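Local coordinates for McyG protein (Microcystis aeruginosa PCC 7806, PDB 4R0M) that probably activates phenylalanine or a related phenylpropanoid starter as its acyl-adenylate and passes it to a carrier domain in microcystin biosynthesis, at residues E439-E453 against A468-L482. Sequence-based numbering, arbitrary orientation.
Sequences EIIINGVNYFAHELE and AAFAVFDQSRETDLL
E453 OE2 accepts the backbone N-H of A469 at 2.9 Å, through the lone pair turned away from its other carboxylate oxygen; the bond is bent, 144° at the hydrogen. The extended side chain of E453 runs from the helix to the start of strand 468-474, and the same oxygen has a weak, long ion pair with K536. An alanine in place of E453 would probably leave the A469 N-H without this acceptor and K536 without that charge. One turn back, A449 CB rests on A469 O at 3.4 Å, while L452 CB meets A469 CB at 4.0 Å. Hairpin 440-447, closed by a type I' turn, and the helix from A449 lie against one face of the three-stranded sheet of the small C-terminal subdomain of this ANL-type adenylation domain. I440 spreads both branches over this face: CG1, anti to the carbonyl carbon (chi1 -56°), carries CD1 to 3.5 Å from A469 O, and CG2 lies 3.9 Å from A471 CB. L482 CD1 touches L452 CD1 at 4.1 Å, the two side chains crossing at a slant, and V507 and F511 of helix 498-511 also pack on L452. Nearer the turn, I442 CD1 reaches L482 CB at 4.3 Å.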
ATOM      1  N   GLU A 439       3.258  -8.307  18.513  1.00 56.20           N
ATOM      2  CA  GLU A 439       4.586  -8.432  19.103  1.00 56.77           C
ATOM      3  C   GLU A 439       4.967  -9.894  19.300  1.00 55.75           C
ATOM      4  O   GLU A 439       4.116 -10.732  19.605  1.00 55.91           O
ATOM      5  CB  GLU A 439       4.639  -7.706  20.446  1.00 57.92           C
ATOM      6  CG  GLU A 439       4.514  -6.195  20.347  1.00 59.87           C
ATOM      7  CD  GLU A 439       3.996  -5.570  21.626  1.00 61.33           C
ATOM      8  OE1 GLU A 439       4.647  -4.635  22.136  1.00 62.00           O
ATOM      9  OE2 GLU A 439       2.937  -6.016  22.123  1.00 62.95           O
ATOM     10  N   ILE A 440       6.249 -10.189  19.116  1.00 54.09           N
ATOM     11  CA  ILE A 440       6.778 -11.523  19.367  1.00 53.40           C
ATOM     12  C   ILE A 440       7.653 -11.469  20.619  1.00 54.47           C
ATOM     13  O   ILE A 440       8.840 -11.137  20.557  1.00 53.95           O
ATOM     14  CB  ILE A 440       7.543 -12.083  18.145  1.00 52.30           C
ATOM     15  CG1 ILE A 440       6.643 -12.067  16.902  1.00 51.11           C
ATOM     16  CG2 ILE A 440       8.046 -13.495  18.426  1.00 52.39           C
ATOM     17  CD1 ILE A 440       7.364 -12.314  15.593  1.00 49.85           C
ATOM     18  N   ILE A 441       7.038 -11.774  21.760  1.00 55.69           N
ATOM     19  CA  ILE A 441       7.720 -11.755  23.051  1.00 56.80           C
ATOM     20  C   ILE A 441       7.838 -13.176  23.599  1.00 57.90           C
ATOM     21  O   ILE A 441       6.832 -13.857  23.819  1.00 58.22           O
ATOM     22  CB  ILE A 441       6.999 -10.843  24.074  1.00 56.61           C
ATOM     23  CG1 ILE A 441       6.844  -9.423  23.513  1.00 56.45           C
ATOM     24  CG2 ILE A 441       7.757 -10.821  25.398  1.00 56.41           C
ATOM     25  CD1 ILE A 441       5.862  -8.548  24.268  1.00 56.38           C
ATOM     26  N   ILE A 442       9.076 -13.618  23.799  1.00 58.62           N
ATOM     27  CA  ILE A 442       9.358 -14.955  24.314  1.00 59.05           C
ATOM     28  C   ILE A 442      10.342 -14.853  25.480  1.00 60.44           C
ATOM     29  O   ILE A 442      11.491 -14.435  25.299  1.00 60.90           O
ATOM     30  CB  ILE A 442       9.888 -15.887  23.200  1.00 58.48           C
ATOM     31  CG1 ILE A 442       8.821 -16.077  22.120  1.00 58.09           C
ATOM     32  CG2 ILE A 442      10.278 -17.242  23.769  1.00 58.20           C
ATOM     33  CD1 ILE A 442       9.374 -16.291  20.730  1.00 57.90           C
ATOM     34  N   ASN A 443       9.872 -15.231  26.670  1.00 61.23           N
ATOM     35  CA  ASN A 443      10.615 -15.073  27.929  1.00 61.42           C
ATOM     36  C   ASN A 443      10.961 -13.617  28.259  1.00 60.97           C
ATOM     37  O   ASN A 443      12.042 -13.325  28.780  1.00 61.91           O
ATOM     38  CB  ASN A 443      11.874 -15.951  27.950  1.00 63.23           C
ATOM     39  CG  ASN A 443      11.596 -17.359  28.431  1.00 64.76           C
ATOM     40  OD1 ASN A 443      11.220 -17.574  29.585  1.00 65.09           O
ATOM     41  ND2 ASN A 443      11.792 -18.331  27.550  1.00 65.39           N
ATOM     42  N   GLY A 444      10.035 -12.711  27.954  1.00 59.08           N
ATOM     43  CA  GLY A 444      10.231 -11.284  28.204  1.00 57.49           C
ATOM     44  C   GLY A 444      11.130 -10.592  27.193  1.00 56.75           C
ATOM     45  O   GLY A 444      11.284  -9.370  27.234  1.00 56.86           O
ATOM     46  N   VAL A 445      11.717 -11.374  26.286  1.00 55.52           N
ATOM     47  CA  VAL A 445      12.629 -10.859  25.263  1.00 54.94           C
ATOM     48  C   VAL A 445      11.868 -10.486  23.988  1.00 53.88           C
ATOM     49  O   VAL A 445      11.151 -11.313  23.418  1.00 53.69           O
ATOM     50  CB  VAL A 445      13.747 -11.879  24.928  1.00 55.39           C
ATOM     51  CG1 VAL A 445      14.723 -11.306  23.906  1.00 54.89           C
ATOM     52  CG2 VAL A 445      14.491 -12.303  26.187  1.00 55.16           C
ATOM     53  N   ASN A 446      12.029  -9.237  23.554  1.00 52.83           N
ATOM     54  CA  ASN A 446      11.404  -8.748  22.325  1.00 51.25           C
ATOM     55  C   ASN A 446      12.072  -9.284  21.063  1.00 49.56           C
ATOM     56  O   ASN A 446      13.290  -9.184  20.901  1.00 49.21           O
ATOM     57  CB  ASN A 446      11.407  -7.216  22.290  1.00 52.15           C
ATOM     58  CG  ASN A 446      10.390  -6.605  23.232  1.00 53.51           C
ATOM     59  OD1 ASN A 446       9.247  -7.057  23.318  1.00 54.85           O
ATOM     60  ND2 ASN A 446      10.798  -5.554  23.935  1.00 53.96           N
ATOM     61  N   TYR A 447      11.262  -9.857  20.178  1.00 47.77           N
ATOM     62  CA  TYR A 447      11.714 -10.267  18.851  1.00 46.68           C
ATOM     63  C   TYR A 447      10.905  -9.531  17.788  1.00 45.46           C
ATOM     64  O   TYR A 447       9.765  -9.125  18.033  1.00 45.27           O
ATOM     65  CB  TYR A 447      11.601 -11.784  18.673  1.00 47.21           C
ATOM     66  CG  TYR A 447      12.553 -12.572  19.547  1.00 48.05           C
ATOM     67  CD1 TYR A 447      13.837 -12.892  19.102  1.00 48.22           C
ATOM     68  CD2 TYR A 447      12.173 -12.993  20.823  1.00 48.03           C
ATOM     69  CE1 TYR A 447      14.714 -13.610  19.901  1.00 47.82           C
ATOM     70  CE2 TYR A 447      13.043 -13.709  21.629  1.00 47.93           C
ATOM     71  CZ  TYR A 447      14.311 -14.015  21.162  1.00 48.05           C
ATOM     72  OH  TYR A 447      15.175 -14.728  21.958  1.00 48.52           O
ATOM     73  N   PHE A 448      11.497  -9.358  16.610  1.00 43.65           N
ATOM     74  CA  PHE A 448      10.886  -8.542  15.564  1.00 42.61           C
ATOM     75  C   PHE A 448      10.690  -9.324  14.272  1.00 41.63           C
ATOM     76  O   PHE A 448      11.643  -9.864  13.704  1.00 41.33           O
ATOM     77  CB  PHE A 448      11.698  -7.260  15.343  1.00 41.96           C
ATOM     78  CG  PHE A 448      11.950  -6.487  16.609  1.00 41.74           C
ATOM     79  CD1 PHE A 448      10.986  -5.624  17.119  1.00 41.74           C
ATOM     80  CD2 PHE A 448      13.146  -6.641  17.307  1.00 41.73           C
ATOM     81  CE1 PHE A 448      11.212  -4.921  18.294  1.00 41.76           C
ATOM     82  CE2 PHE A 448      13.379  -5.939  18.479  1.00 41.74           C
ATOM     83  CZ  PHE A 448      12.410  -5.079  18.975  1.00 41.76           C
ATOM     84  N   ALA A 449       9.436  -9.372  13.827  1.00 41.55           N
ATOM     85  CA  ALA A 449       9.002 -10.221  12.716  1.00 41.45           C
ATOM     86  C   ALA A 449       9.793 -10.038  11.420  1.00 41.61           C
ATOM     87  O   ALA A 449      10.139 -11.024  10.760  1.00 41.09           O
ATOM     88  CB  ALA A 449       7.514 -10.028  12.462  1.00 41.03           C
ATOM     89  N   HIS A 450      10.084  -8.784  11.067  1.00 42.13           N
ATOM     90  CA  HIS A 450      10.781  -8.472   9.817  1.00 42.33           C
ATOM     91  C   HIS A 450      12.166  -9.063   9.747  1.00 42.00           C
ATOM     92  O   HIS A 450      12.563  -9.575   8.699  1.00 41.78           O
ATOM     93  CB  HIS A 450      10.801  -6.965   9.554  1.00 43.30           C
ATOM     94  CG  HIS A 450      11.833  -6.209  10.361  1.00 44.05           C
ATOM     95  ND1 HIS A 450      11.637  -5.865  11.650  1.00 44.48           N
ATOM     96  CD2 HIS A 450      13.094  -5.724  10.013  1.00 43.76           C
ATOM     97  CE1 HIS A 450      12.716  -5.200  12.106  1.00 44.29           C
ATOM     98  NE2 HIS A 450      13.607  -5.114  11.102  1.00 44.74           N
ATOM     99  N   GLU A 451      12.901  -9.007  10.860  1.00 42.14           N
ATOM    100  CA  GLU A 451      14.228  -9.622  10.959  1.00 42.35           C
ATOM    101  C   GLU A 451      14.141 -11.120  10.708  1.00 41.49           C
ATOM    102  O   GLU A 451      14.883 -11.666   9.888  1.00 41.14           O
ATOM    103  CB  GLU A 451      14.833  -9.391  12.343  1.00 44.50           C
ATOM    104  CG  GLU A 451      15.438  -8.019  12.573  1.00 46.77           C
ATOM    105  CD  GLU A 451      16.071  -7.904  13.947  1.00 48.63           C
ATOM    106  OE1 GLU A 451      16.968  -8.717  14.266  1.00 49.53           O
ATOM    107  OE2 GLU A 451      15.668  -7.006  14.714  1.00 50.79           O
ATOM    108  N   LEU A 452      13.223 -11.772  11.422  1.00 40.52           N
ATOM    109  CA  LEU A 452      12.976 -13.202  11.266  1.00 39.71           C
ATOM    110  C   LEU A 452      12.640 -13.535   9.821  1.00 39.18           C
ATOM    111  O   LEU A 452      13.262 -14.413   9.223  1.00 38.46           O
ATOM    112  CB  LEU A 452      11.854 -13.660  12.201  1.00 39.51           C
ATOM    113  CG  LEU A 452      12.156 -13.643  13.704  1.00 39.87           C
ATOM    114  CD1 LEU A 452      10.873 -13.519  14.514  1.00 39.54           C
ATOM    115  CD2 LEU A 452      12.953 -14.873  14.123  1.00 39.86           C
ATOM    116  N   GLU A 453      11.675 -12.802   9.264  1.00 39.63           N
ATOM    117  CA  GLU A 453      11.244 -12.979   7.877  1.00 39.83           C
ATOM    118  C   GLU A 453      12.378 -12.777   6.873  1.00 39.73           C
ATOM    119  O   GLU A 453      12.526 -13.569   5.944  1.00 40.30           O
ATOM    120  CB  GLU A 453      10.067 -12.056   7.556  1.00 40.37           C
ATOM    121  CG  GLU A 453       8.738 -12.541   8.116  1.00 40.39           C
ATOM    122  CD  GLU A 453       7.773 -11.414   8.433  1.00 40.13           C
ATOM    123  OE1 GLU A 453       7.877 -10.328   7.822  1.00 40.36           O
ATOM    124  OE2 GLU A 453       6.900 -11.617   9.300  1.00 40.34           O
ATOM    125  N   ALA A 468       5.886 -15.046   6.709  1.00 37.50           N
ATOM    126  CA  ALA A 468       5.369 -14.374   7.899  1.00 37.82           C
ATOM    127  C   ALA A 468       5.872 -15.028   9.184  1.00 38.13           C
ATOM    128  O   ALA A 468       6.046 -16.247   9.248  1.00 37.79           O
ATOM    129  CB  ALA A 468       3.849 -14.348   7.880  1.00 38.04           C
ATOM    130  N   ALA A 469       6.105 -14.203  10.199  1.00 37.94           N
ATOM    131  CA  ALA A 469       6.492 -14.681  11.517  1.00 38.09           C
ATOM    132  C   ALA A 469       5.618 -14.024  12.581  1.00 38.94           C
ATOM    133  O   ALA A 469       5.538 -12.796  12.663  1.00 39.30           O
ATOM    134  CB  ALA A 469       7.964 -14.397  11.773  1.00 38.35           C
ATOM    135  N   PHE A 470       4.954 -14.851  13.386  1.00 39.16           N
ATOM    136  CA  PHE A 470       4.080 -14.364  14.455  1.00 39.96           C
ATOM    137  C   PHE A 470       4.079 -15.315  15.649  1.00 41.06           C
ATOM    138  O   PHE A 470       4.464 -16.481  15.523  1.00 41.19           O
ATOM    139  CB  PHE A 470       2.650 -14.139  13.940  1.00 39.03           C
ATOM    140  CG  PHE A 470       2.013 -15.367  13.352  1.00 38.35           C
ATOM    141  CD1 PHE A 470       2.183 -15.678  12.006  1.00 37.91           C
ATOM    142  CD2 PHE A 470       1.237 -16.211  14.140  1.00 37.88           C
ATOM    143  CE1 PHE A 470       1.597 -16.810  11.460  1.00 37.84           C
ATOM    144  CE2 PHE A 470       0.650 -17.345  13.600  1.00 37.87           C
ATOM    145  CZ  PHE A 470       0.827 -17.642  12.257  1.00 37.87           C
ATOM    146  N   ALA A 471       3.635 -14.811  16.796  1.00 43.35           N
ATOM    147  CA  ALA A 471       3.622 -15.582  18.036  1.00 45.97           C
ATOM    148  C   ALA A 471       2.213 -15.794  18.587  1.00 47.89           C
ATOM    149  O   ALA A 471       1.436 -14.842  18.713  1.00 48.38           O
ATOM    150  CB  ALA A 471       4.505 -14.914  19.082  1.00 46.00           C
ATOM    151  N   VAL A 472       1.890 -17.048  18.907  1.00 49.26           N
ATOM    152  CA  VAL A 472       0.643 -17.379  19.604  1.00 50.65           C
ATOM    153  C   VAL A 472       0.948 -17.937  20.995  1.00 52.20           C
ATOM    154  O   VAL A 472       2.029 -18.484  21.232  1.00 52.75           O
ATOM    155  CB  VAL A 472      -0.257 -18.366  18.814  1.00 50.44           C
ATOM    156  CG1 VAL A 472      -0.385 -17.950  17.354  1.00 50.58           C
ATOM    157  CG2 VAL A 472       0.245 -19.801  18.924  1.00 50.25           C
ATOM    158  N   PHE A 473      -0.003 -17.786  21.912  1.00 54.10           N
ATOM    159  CA  PHE A 473       0.122 -18.358  23.247  1.00 56.22           C
ATOM    160  C   PHE A 473      -0.543 -19.731  23.303  1.00 57.26           C
ATOM    161  O   PHE A 473      -1.737 -19.865  23.023  1.00 57.26           O
ATOM    162  CB  PHE A 473      -0.474 -17.417  24.297  1.00 56.73           C
ATOM    163  CG  PHE A 473      -0.263 -17.873  25.714  1.00 58.17           C
ATOM    164  CD1 PHE A 473       0.995 -17.790  26.307  1.00 58.63           C
ATOM    165  CD2 PHE A 473      -1.324 -18.374  26.461  1.00 58.78           C
ATOM    166  CE1 PHE A 473       1.191 -18.206  27.617  1.00 59.47           C
ATOM    167  CE2 PHE A 473      -1.134 -18.791  27.772  1.00 59.32           C
ATOM    168  CZ  PHE A 473       0.125 -18.707  28.350  1.00 59.35           C
ATOM    169  N   ASP A 474       0.241 -20.748  23.650  1.00 58.46           N
ATOM    170  CA  ASP A 474      -0.277 -22.106  23.792  1.00 60.86           C
ATOM    171  C   ASP A 474      -0.818 -22.308  25.204  1.00 61.84           C
ATOM    172  O   ASP A 474      -0.069 -22.235  26.181  1.00 61.63           O
ATOM    173  CB  ASP A 474       0.808 -23.140  23.468  1.00 61.46           C
ATOM    174  CG  ASP A 474       0.286 -24.570  23.480  1.00 62.52           C
ATOM    175  OD1 ASP A 474      -0.922 -24.783  23.238  1.00 63.19           O
ATOM    176  OD2 ASP A 474       1.096 -25.489  23.723  1.00 62.98           O
ATOM    177  N   GLN A 475      -2.122 -22.553  25.294  1.00 63.49           N
ATOM    178  CA  GLN A 475      -2.812 -22.695  26.576  1.00 64.36           C
ATOM    179  C   GLN A 475      -2.448 -23.997  27.293  1.00 63.10           C
ATOM    180  O   GLN A 475      -2.220 -24.000  28.505  1.00 63.51           O
ATOM    181  CB  GLN A 475      -4.332 -22.579  26.379  1.00 66.40           C
ATOM    182  CG  GLN A 475      -5.162 -22.593  27.660  1.00 68.48           C
ATOM    183  CD  GLN A 475      -4.917 -21.393  28.563  1.00 69.81           C
ATOM    184  OE1 GLN A 475      -4.414 -20.354  28.128  1.00 70.56           O
ATOM    185  NE2 GLN A 475      -5.280 -21.533  29.834  1.00 70.49           N
ATOM    186  N   SER A 476      -2.387 -25.090  26.532  1.00 62.08           N
ATOM    187  CA  SER A 476      -2.080 -26.419  27.068  1.00 61.29           C
ATOM    188  C   SER A 476      -0.744 -26.470  27.808  1.00 60.90           C
ATOM    189  O   SER A 476      -0.661 -27.019  28.908  1.00 61.89           O
ATOM    190  CB  SER A 476      -2.089 -27.463  25.948  1.00 61.29           C
ATOM    191  OG  SER A 476      -3.317 -27.448  25.243  1.00 61.80           O
ATOM    192  N   ARG A 477       0.290 -25.890  27.201  1.00 59.11           N
ATOM    193  CA  ARG A 477       1.644 -25.928  27.756  1.00 58.17           C
ATOM    194  C   ARG A 477       2.061 -24.614  28.423  1.00 58.26           C
ATOM    195  O   ARG A 477       3.193 -24.486  28.900  1.00 58.00           O
ATOM    196  CB  ARG A 477       2.652 -26.326  26.673  1.00 56.85           C
ATOM    197  CG  ARG A 477       2.516 -27.766  26.206  1.00 55.42           C
ATOM    198  CD  ARG A 477       3.444 -28.067  25.043  1.00 54.76           C
ATOM    199  NE  ARG A 477       3.031 -27.383  23.818  1.00 53.62           N
ATOM    200  CZ  ARG A 477       3.647 -27.499  22.644  1.00 52.57           C
ATOM    201  NH1 ARG A 477       4.716 -28.275  22.519  1.00 51.58           N
ATOM    202  NH2 ARG A 477       3.193 -26.834  21.592  1.00 52.54           N
ATOM    203  N   GLU A 478       1.137 -23.652  28.449  1.00 59.09           N
ATOM    204  CA  GLU A 478       1.330 -22.349  29.110  1.00 59.92           C
ATOM    205  C   GLU A 478       2.586 -21.597  28.649  1.00 58.87           C
ATOM    206  O   GLU A 478       3.294 -20.992  29.459  1.00 60.00           O
ATOM    207  CB  GLU A 478       1.309 -22.500  30.643  1.00 61.34           C
ATOM    208  CG  GLU A 478       0.047 -23.143  31.214  1.00 63.73           C
ATOM    209  CD  GLU A 478      -1.082 -22.153  31.460  1.00 65.55           C
ATOM    210  OE1 GLU A 478      -1.491 -21.442  30.514  1.00 66.79           O
ATOM    211  OE2 GLU A 478      -1.577 -22.099  32.607  1.00 65.18           O
ATOM    212  N   THR A 479       2.853 -21.635  27.344  1.00 57.03           N
ATOM    213  CA  THR A 479       4.037 -20.987  26.775  1.00 55.74           C
ATOM    214  C   THR A 479       3.792 -20.383  25.383  1.00 54.72           C
ATOM    215  O   THR A 479       2.847 -20.761  24.686  1.00 53.71           O
ATOM    216  CB  THR A 479       5.258 -21.941  26.752  1.00 55.74           C
ATOM    217  OG1 THR A 479       6.436 -21.208  26.388  1.00 55.89           O
ATOM    218  CG2 THR A 479       5.048 -23.100  25.770  1.00 55.22           C
ATOM    219  N   ASP A 480       4.651 -19.443  24.995  1.00 53.62           N
ATOM    220  CA  ASP A 480       4.542 -18.761  23.704  1.00 52.25           C
ATOM    221  C   ASP A 480       5.267 -19.505  22.586  1.00 50.79           C
ATOM    222  O   ASP A 480       6.422 -19.906  22.738  1.00 51.01           O
ATOM    223  CB  ASP A 480       5.058 -17.326  23.810  1.00 52.31           C
ATOM    224  CG  ASP A 480       4.081 -16.408  24.516  1.00 53.58           C
ATOM    225  OD1 ASP A 480       2.924 -16.297  24.055  1.00 54.79           O
ATOM    226  OD2 ASP A 480       4.472 -15.789  25.530  1.00 53.73           O
ATOM    227  N   LEU A 481       4.575 -19.682  21.463  1.00 48.38           N
ATOM    228  CA  LEU A 481       5.139 -20.368  20.306  1.00 46.90           C
ATOM    229  C   LEU A 481       5.387 -19.396  19.154  1.00 46.07           C
ATOM    230  O   LEU A 481       4.572 -18.507  18.892  1.00 45.86           O
ATOM    231  CB  LEU A 481       4.214 -21.502  19.839  1.00 47.04           C
ATOM    232  CG  LEU A 481       3.723 -22.577  20.820  1.00 47.06           C
ATOM    233  CD1 LEU A 481       2.710 -23.483  20.136  1.00 46.47           C
ATOM    234  CD2 LEU A 481       4.865 -23.400  21.400  1.00 46.89           C
ATOM    235  N   LEU A 482       6.522 -19.568  18.481  1.00 43.55           N
ATOM    236  CA  LEU A 482       6.819 -18.831  17.260  1.00 41.40           C
ATOM    237  C   LEU A 482       6.361 -19.653  16.065  1.00 40.39           C
ATOM    238  O   LEU A 482       6.764 -20.807  15.904  1.00 40.51           O
ATOM    239  CB  LEU A 482       8.317 -18.526  17.154  1.00 41.00           C
ATOM    240  CG  LEU A 482       8.847 -17.988  15.817  1.00 40.70           C
ATOM    241  CD1 LEU A 482       8.365 -16.567  15.553  1.00 40.22           C
ATOM    242  CD2 LEU A 482      10.366 -18.059  15.773  1.00 40.54           C
TER